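Local coordinates for cobalamin biosynthesis protein CobN (PDB 7C6O) that is the large subunit of cobaltochelatase, the enzyme that inserts cobalt into the corrin ring during cobalamin biosynthesis, and probably carries the catalytic site, at residues K453-W458 and Y532-R537; P589-D594 and V610-P615. All coordinates share one frame; numbering follows the deposited sequence.

Contact 1: K453-W458 and Y532-R537; sequences KEYRDW and YLAAYR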
loop_
_atom_site.group_PDB
_atom_site.type_symbol
_atom_site.label_atom_id
_atom_site.label_comp_id
_atom_site.label_asym_id
_atom_site.label_seq_id
_atom_site.Cartn_x
_atom_site.Cartn_y
_atom_site.Cartn_z
ATOM N N LYS A 453 32.790 7.043 18.569
ATOM C CA LYS A 453 32.624 6.293 19.809
ATOM C C LYS A 453 31.154 6.174 20.189
ATOM O O LYS A 453 30.671 5.084 20.517
ATOM C CB LYS A 453 33.424 6.963 20.928
ATOM C CG LYS A 453 33.229 6.348 22.303
ATOM C CD LYS A 453 33.589 4.871 22.310
ATOM C CE LYS A 453 33.808 4.370 23.728
ATOM N NZ LYS A 453 32.693 4.768 24.631
ATOM N N GLU A 454 30.422 7.291 20.154
ATOM C CA GLU A 454 29.006 7.245 20.503
ATOM C C GLU A 454 28.214 6.443 19.480
ATOM O O GLU A 454 27.277 5.723 19.842
ATOM C CB GLU A 454 28.444 8.661 20.623
ATOM C CG GLU A 454 29.104 9.501 21.700
ATOM C CD GLU A 454 28.375 10.806 21.937
ATOM O OE1 GLU A 454 27.130 10.808 21.873
ATOM O OE2 GLU A 454 29.047 11.830 22.180
ATOM N N TYR A 455 28.571 6.558 18.199
ATOM C CA TYR A 455 27.890 5.767 17.182
ATOM C C TYR A 455 28.105 4.278 17.421
ATOM O O TYR A 455 27.157 3.486 17.377
ATOM C CB TYR A 455 28.366 6.155 15.781
ATOM C CG TYR A 455 27.784 5.240 14.729
ATOM C CD1 TYR A 455 26.474 5.401 14.294
ATOM C CD2 TYR A 455 28.526 4.188 14.205
ATOM C CE1 TYR A 455 25.923 4.553 13.353
ATOM C CE2 TYR A 455 27.982 3.333 13.261
ATOM C CZ TYR A 455 26.682 3.522 12.838
ATOM O OH TYR A 455 26.130 2.678 11.901
ATOM N N ARG A 456 29.355 3.881 17.677
ATOM C CA ARG A 456 29.651 2.473 17.919
ATOM C C ARG A 456 28.936 1.960 19.164
ATOM O O ARG A 456 28.468 0.816 19.191
ATOM C CB ARG A 456 31.161 2.268 18.048
ATOM C CG ARG A 456 31.578 0.811 18.155
ATOM C CD ARG A 456 33.077 0.686 18.330
ATOM N NE ARG A 456 33.512 1.092 19.663
ATOM C CZ ARG A 456 34.671 1.691 19.914
ATOM N NH1 ARG A 456 35.502 1.968 18.917
ATOM N NH2 ARG A 456 34.995 2.022 21.157
ATOM N N ASP A 457 28.843 2.792 20.207
ATOM C CA ASP A 457 28.135 2.378 21.414
ATOM C C ASP A 457 26.678 2.045 21.115
ATOM O O ASP A 457 26.132 1.078 21.660
ATOM C CB ASP A 457 28.229 3.465 22.487
ATOM C CG ASP A 457 29.605 3.538 23.134
ATOM O OD1 ASP A 457 30.381 2.562 23.019
ATOM O OD2 ASP A 457 29.907 4.573 23.766
ATOM N N TRP A 458 26.029 2.827 20.245
ATOM C CA TRP A 458 24.669 2.484 19.838
ATOM C C TRP A 458 24.667 1.296 18.885
ATOM O O TRP A 458 23.851 0.379 19.023
ATOM C CB TRP A 458 23.971 3.676 19.176
ATOM C CG TRP A 458 22.752 3.223 18.415
ATOM C CD1 TRP A 458 21.523 2.943 18.933
ATOM C CD2 TRP A 458 22.666 2.952 17.009
ATOM N NE1 TRP A 458 20.669 2.532 17.936
ATOM C CE2 TRP A 458 21.347 2.527 16.745
ATOM C CE3 TRP A 458 23.573 3.036 15.946
ATOM C CZ2 TRP A 458 20.911 2.188 15.465
ATOM C CZ3 TRP A 458 23.138 2.698 14.674
ATOM C CH2 TRP A 458 21.818 2.279 14.445
ATOM N N TYR A 532 23.703 6.555 6.964
ATOM C CA TYR A 532 22.245 6.520 6.992
ATOM C C TYR A 532 21.735 6.313 8.413
ATOM O O TYR A 532 20.845 7.034 8.880
ATOM C CB TYR A 532 21.736 5.411 6.065
ATOM C CG TYR A 532 20.243 5.427 5.817
ATOM C CD1 TYR A 532 19.350 4.990 6.790
ATOM C CD2 TYR A 532 19.725 5.864 4.606
ATOM C CE1 TYR A 532 17.990 5.000 6.570
ATOM C CE2 TYR A 532 18.358 5.877 4.374
ATOM C CZ TYR A 532 17.497 5.442 5.360
ATOM O OH TYR A 532 16.138 5.452 5.142
ATOM N N LEU A 533 22.292 5.327 9.119
ATOM C CA LEU A 533 21.847 5.046 10.479
ATOM C C LEU A 533 22.194 6.190 11.424
ATOM O O LEU A 533 21.374 6.577 12.265
ATOM C CB LEU A 533 22.461 3.736 10.971
ATOM C CG LEU A 533 22.058 2.483 10.189
ATOM C CD1 LEU A 533 22.915 1.293 10.598
ATOM C CD2 LEU A 533 20.584 2.177 10.397
ATOM N N ALA A 534 23.403 6.748 11.298
ATOM C CA ALA A 534 23.808 7.844 12.172
ATOM C C ALA A 534 22.879 9.044 12.028
ATOM O O ALA A 534 22.520 9.682 13.026
ATOM C CB ALA A 534 25.250 8.250 11.877
ATOM N N ALA A 535 22.476 9.361 10.795
ATOM C CA ALA A 535 21.634 10.530 10.569
ATOM C C ALA A 535 20.287 10.383 11.267
ATOM O O ALA A 535 19.820 11.311 11.939
ATOM C CB ALA A 535 21.447 10.757 9.070
ATOM N N TYR A 536 19.643 9.223 11.123
ATOM C CA TYR A 536 18.356 9.027 11.783
ATOM C C TYR A 536 18.517 8.927 13.293
ATOM O O TYR A 536 17.680 9.439 14.047
ATOM C CB TYR A 536 17.649 7.787 11.231
ATOM C CG TYR A 536 16.747 8.119 10.072
ATOM C CD1 TYR A 536 15.487 8.665 10.286
ATOM C CD2 TYR A 536 17.160 7.919 8.763
ATOM C CE1 TYR A 536 14.660 8.990 9.228
ATOM C CE2 TYR A 536 16.338 8.240 7.697
ATOM C CZ TYR A 536 15.090 8.775 7.937
ATOM O OH TYR A 536 14.268 9.098 6.884
ATOM N N ARG A 537 19.583 8.277 13.756
ATOM C CA ARG A 537 19.794 8.184 15.196
ATOM C C ARG A 537 20.119 9.543 15.802
ATOM O O ARG A 537 19.843 9.773 16.986
ATOM C CB ARG A 537 20.894 7.166 15.500
ATOM C CG ARG A 537 20.477 5.714 15.255
ATOM C CD ARG A 537 19.359 5.279 16.205
ATOM N NE ARG A 537 18.025 5.631 15.719
ATOM C CZ ARG A 537 17.035 6.046 16.504
ATOM N NH1 ARG A 537 17.230 6.173 17.810
ATOM N NH2 ARG A 537 15.851 6.346 15.985
#
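Trp458 lays its indole across the aliphatic part of Arg537, whose CG sits 3.6 Å from the centroid of the six-membered ring and 14° off its normal, a CH-pi contact over one face. Arg537 CD follows, 3.4 Å from Trp458 CE2. A bend at chi2 lays CD along the ring beside CG, and a second at chi3 turns the guanidinium, its plane 33° from the ring, away to a salt bridge with Asp540 and a hydrogen bond to Ala580 O. Arginine suits the place because its methylene stem is apolar and its charged end has partners of its own. Helices 452-459 and 530-539 pack here almost at right angles, their local axes 93° apart and 11.1 Å at closest approach, a spacing filled by Tyr455 and Trp458 from one helix and Leu533 and Arg537 from the other. Both aromatics have CG anti to the backbone N, which carries the rings across to the second helix. Leu533 CB lies 3.8 Å from Trp458 CH2, and Leu533 CD1 is 3.7 Å from Tyr455 OH, a hydroxyl that hydrogen-bonds His530. The small methyl of Ala534 lets the Tyr455 ring come close to the helix backbone, with Tyr455 CE1 3.9 Å from Ala534 N.

Contact 2: P589-D594 and V610-P615; sequences PFLVND and VDHLIP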
loop_
_atom_site.group_PDB
_atom_site.type_symbol
_atom_site.label_atom_id
_atom_site.label_comp_id
_atom_site.label_asym_id
_atom_site.label_seq_id
_atom_site.Cartn_x
_atom_site.Cartn_y
_atom_site.Cartn_z
ATOM N N PRO A 589 2.404 13.161 5.417
ATOM C CA PRO A 589 1.490 13.610 4.356
ATOM C C PRO A 589 1.672 12.756 3.107
ATOM O O PRO A 589 2.797 12.503 2.669
ATOM C CB PRO A 589 1.905 15.065 4.121
ATOM C CG PRO A 589 2.515 15.489 5.428
ATOM C CD PRO A 589 3.215 14.269 5.956
ATOM N N PHE A 590 0.558 12.290 2.544
ATOM C CA PHE A 590 0.644 11.251 1.528
ATOM C C PHE A 590 -0.494 11.370 0.527
ATOM O O PHE A 590 -1.643 11.593 0.907
ATOM C CB PHE A 590 0.625 9.859 2.169
ATOM C CG PHE A 590 1.552 8.890 1.511
ATOM C CD1 PHE A 590 1.180 8.240 0.348
ATOM C CD2 PHE A 590 2.805 8.645 2.045
ATOM C CE1 PHE A 590 2.041 7.356 -0.268
ATOM C CE2 PHE A 590 3.672 7.760 1.437
ATOM C CZ PHE A 590 3.292 7.114 0.283
ATOM N N LEU A 591 -0.168 11.197 -0.751
ATOM C CA LEU A 591 -1.159 11.334 -1.812
ATOM C C LEU A 591 -2.263 10.290 -1.666
ATOM O O LEU A 591 -1.990 9.101 -1.483
ATOM C CB LEU A 591 -0.473 11.203 -3.171
ATOM C CG LEU A 591 -1.351 11.317 -4.414
ATOM C CD1 LEU A 591 -2.079 12.658 -4.456
ATOM C CD2 LEU A 591 -0.510 11.113 -5.667
ATOM N N VAL A 592 -3.517 10.744 -1.772
ATOM C CA VAL A 592 -4.666 9.896 -1.456
ATOM C C VAL A 592 -4.799 8.729 -2.431
ATOM O O VAL A 592 -5.275 7.651 -2.051
ATOM C CB VAL A 592 -5.954 10.745 -1.410
ATOM C CG1 VAL A 592 -6.217 11.415 -2.759
ATOM C CG2 VAL A 592 -7.150 9.897 -0.986
ATOM N N ASN A 593 -4.388 8.898 -3.690
ATOM C CA ASN A 593 -4.560 7.842 -4.680
ATOM C C ASN A 593 -3.312 6.980 -4.848
ATOM O O ASN A 593 -3.176 6.291 -5.864
ATOM C CB ASN A 593 -4.992 8.426 -6.027
ATOM C CG ASN A 593 -3.903 9.238 -6.694
ATOM O OD1 ASN A 593 -3.629 10.367 -6.295
ATOM N ND2 ASN A 593 -3.294 8.678 -7.731
ATOM N N ASP A 594 -2.412 6.977 -3.862
ATOM C CA ASP A 594 -1.277 6.054 -3.819
ATOM C C ASP A 594 -1.388 5.180 -2.571
ATOM O O ASP A 594 -0.545 5.257 -1.665
ATOM C CB ASP A 594 0.054 6.804 -3.842
ATOM C CG ASP A 594 0.375 7.383 -5.209
ATOM O OD1 ASP A 594 -0.395 7.141 -6.164
ATOM O OD2 ASP A 594 1.402 8.082 -5.329
ATOM N N VAL A 610 -1.310 11.568 6.819
ATOM C CA VAL A 610 -2.294 12.633 6.654
ATOM C C VAL A 610 -2.446 12.788 5.149
ATOM O O VAL A 610 -1.629 13.455 4.505
ATOM C CB VAL A 610 -1.866 13.952 7.308
ATOM C CG1 VAL A 610 -2.947 15.011 7.115
ATOM C CG2 VAL A 610 -1.576 13.750 8.785
ATOM N N ASP A 611 -3.464 12.156 4.572
ATOM C CA ASP A 611 -3.468 12.114 3.120
ATOM C C ASP A 611 -3.877 13.469 2.551
ATOM O O ASP A 611 -4.497 14.297 3.223
ATOM C CB ASP A 611 -4.343 10.970 2.585
ATOM C CG ASP A 611 -5.817 11.101 2.932
ATOM O OD1 ASP A 611 -6.258 12.142 3.454
ATOM O OD2 ASP A 611 -6.547 10.121 2.666
ATOM N N HIS A 612 -3.468 13.710 1.306
ATOM C CA HIS A 612 -3.678 15.003 0.680
ATOM C C HIS A 612 -4.271 14.831 -0.712
ATOM O O HIS A 612 -4.206 13.760 -1.322
ATOM C CB HIS A 612 -2.379 15.836 0.617
ATOM C CG HIS A 612 -1.330 15.289 -0.306
ATOM N ND1 HIS A 612 -1.421 15.381 -1.678
ATOM C CD2 HIS A 612 -0.149 14.679 -0.049
ATOM C CE1 HIS A 612 -0.350 14.833 -2.228
ATOM N NE2 HIS A 612 0.438 14.401 -1.261
ATOM N N LEU A 613 -4.849 15.923 -1.200
ATOM C CA LEU A 613 -5.613 15.905 -2.433
ATOM C C LEU A 613 -4.715 15.629 -3.638
ATOM O O LEU A 613 -3.505 15.873 -3.625
ATOM C CB LEU A 613 -6.342 17.239 -2.609
ATOM C CG LEU A 613 -7.434 17.320 -3.677
ATOM C CD1 LEU A 613 -8.539 16.313 -3.396
ATOM C CD2 LEU A 613 -7.992 18.729 -3.748
ATOM N N ILE A 614 -5.333 15.097 -4.687
ATOM C CA ILE A 614 -4.691 14.927 -5.988
ATOM C C ILE A 614 -4.350 16.305 -6.547
ATOM O O ILE A 614 -4.939 17.309 -6.118
ATOM C CB ILE A 614 -5.601 14.146 -6.949
ATOM C CG1 ILE A 614 -6.879 14.942 -7.231
ATOM C CG2 ILE A 614 -5.931 12.776 -6.364
ATOM C CD1 ILE A 614 -7.687 14.413 -8.398
ATOM N N PRO A 615 -3.417 16.413 -7.490
ATOM C CA PRO A 615 -3.156 17.708 -8.128
ATOM C C PRO A 615 -4.394 18.215 -8.845
ATOM O O PRO A 615 -5.301 17.431 -9.165
ATOM C CB PRO A 615 -2.022 17.396 -9.121
ATOM C CG PRO A 615 -2.062 15.914 -9.309
ATOM C CD PRO A 615 -2.525 15.356 -8.000
#
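This is a parallel strand pairing, that of the two adjacent strands of a beta-alpha-beta unit: strand 586-591, helix 595-604 and strand 608-612, in the interior of the chain. Pro589 pairs with Val610, Phe590 with Asp611 and Leu591 with His612. Phe590 uses both its backbone groups, its N bonding Val610 O at 3.2 Å and its O accepting His612 N at 2.8 Å. Val610 O also receives a CA-H...O contact from Pro589; a proline fits here because the N-H groups given to this neighbour come from Phe590 and Val592. Past the strand ends the pairing runs one bond further, Val592 N to His612 O at 3.1 Å, as the chain enters the type I turn Leu591-Asp594 that leads to the helix.

His612 has CG between its backbone N and carbonyl carbon (chi1 68°), which swings the imidazole over the neighbouring strand. Histidine offers a flat face to Leu591 CA, 3.7 Å from the ring centroid, and an N-H that fixes its rotation, His612 ND1 donating to Leu613 O at 2.9 Å, nearly in the ring plane. Beyond, the branched, apolar Val592 and Ile614 mesh, CG1 of Val592 meeting CG2 of Ile614 at 3.9 Å. Ile614 CG2 also lies 3.3 Å from Asn593 OD1, a buried oxygen with no polar partner in the model. Asp611 sets OD2 against Val592 CG2, while its OD1 accepts from Arg840 N.

Pro589 rests on Val553 and Leu555 of strand 551-555, helix 807-815 packs against Pro589, Val610 and His612, and helix 710-722 meets Leu613 and Ile614 through Leu716.

Both contacts are largely buried, but the centre of contact 2 lies about 13 Å from that of the chain and the centre of contact 1 about 30 Å, where Trp458 remains partly exposed. Their centres are 33 Å apart and their nearest atoms about 12 Å, so they do not touch. They follow one another along the chain and share no element, although helix 452-459 of contact 1 directly follows strand 448-451, which belongs to the same branched mixed sheet as strands 586-591 and 608-612 of contact 2. In contact 1 two helices meet through side chains, with no hydrogen bond between the segments and 247 Å² buried. Contact 2 instead relies on backbone bonds between adjacent strands, with side chains adding to a larger 456 Å².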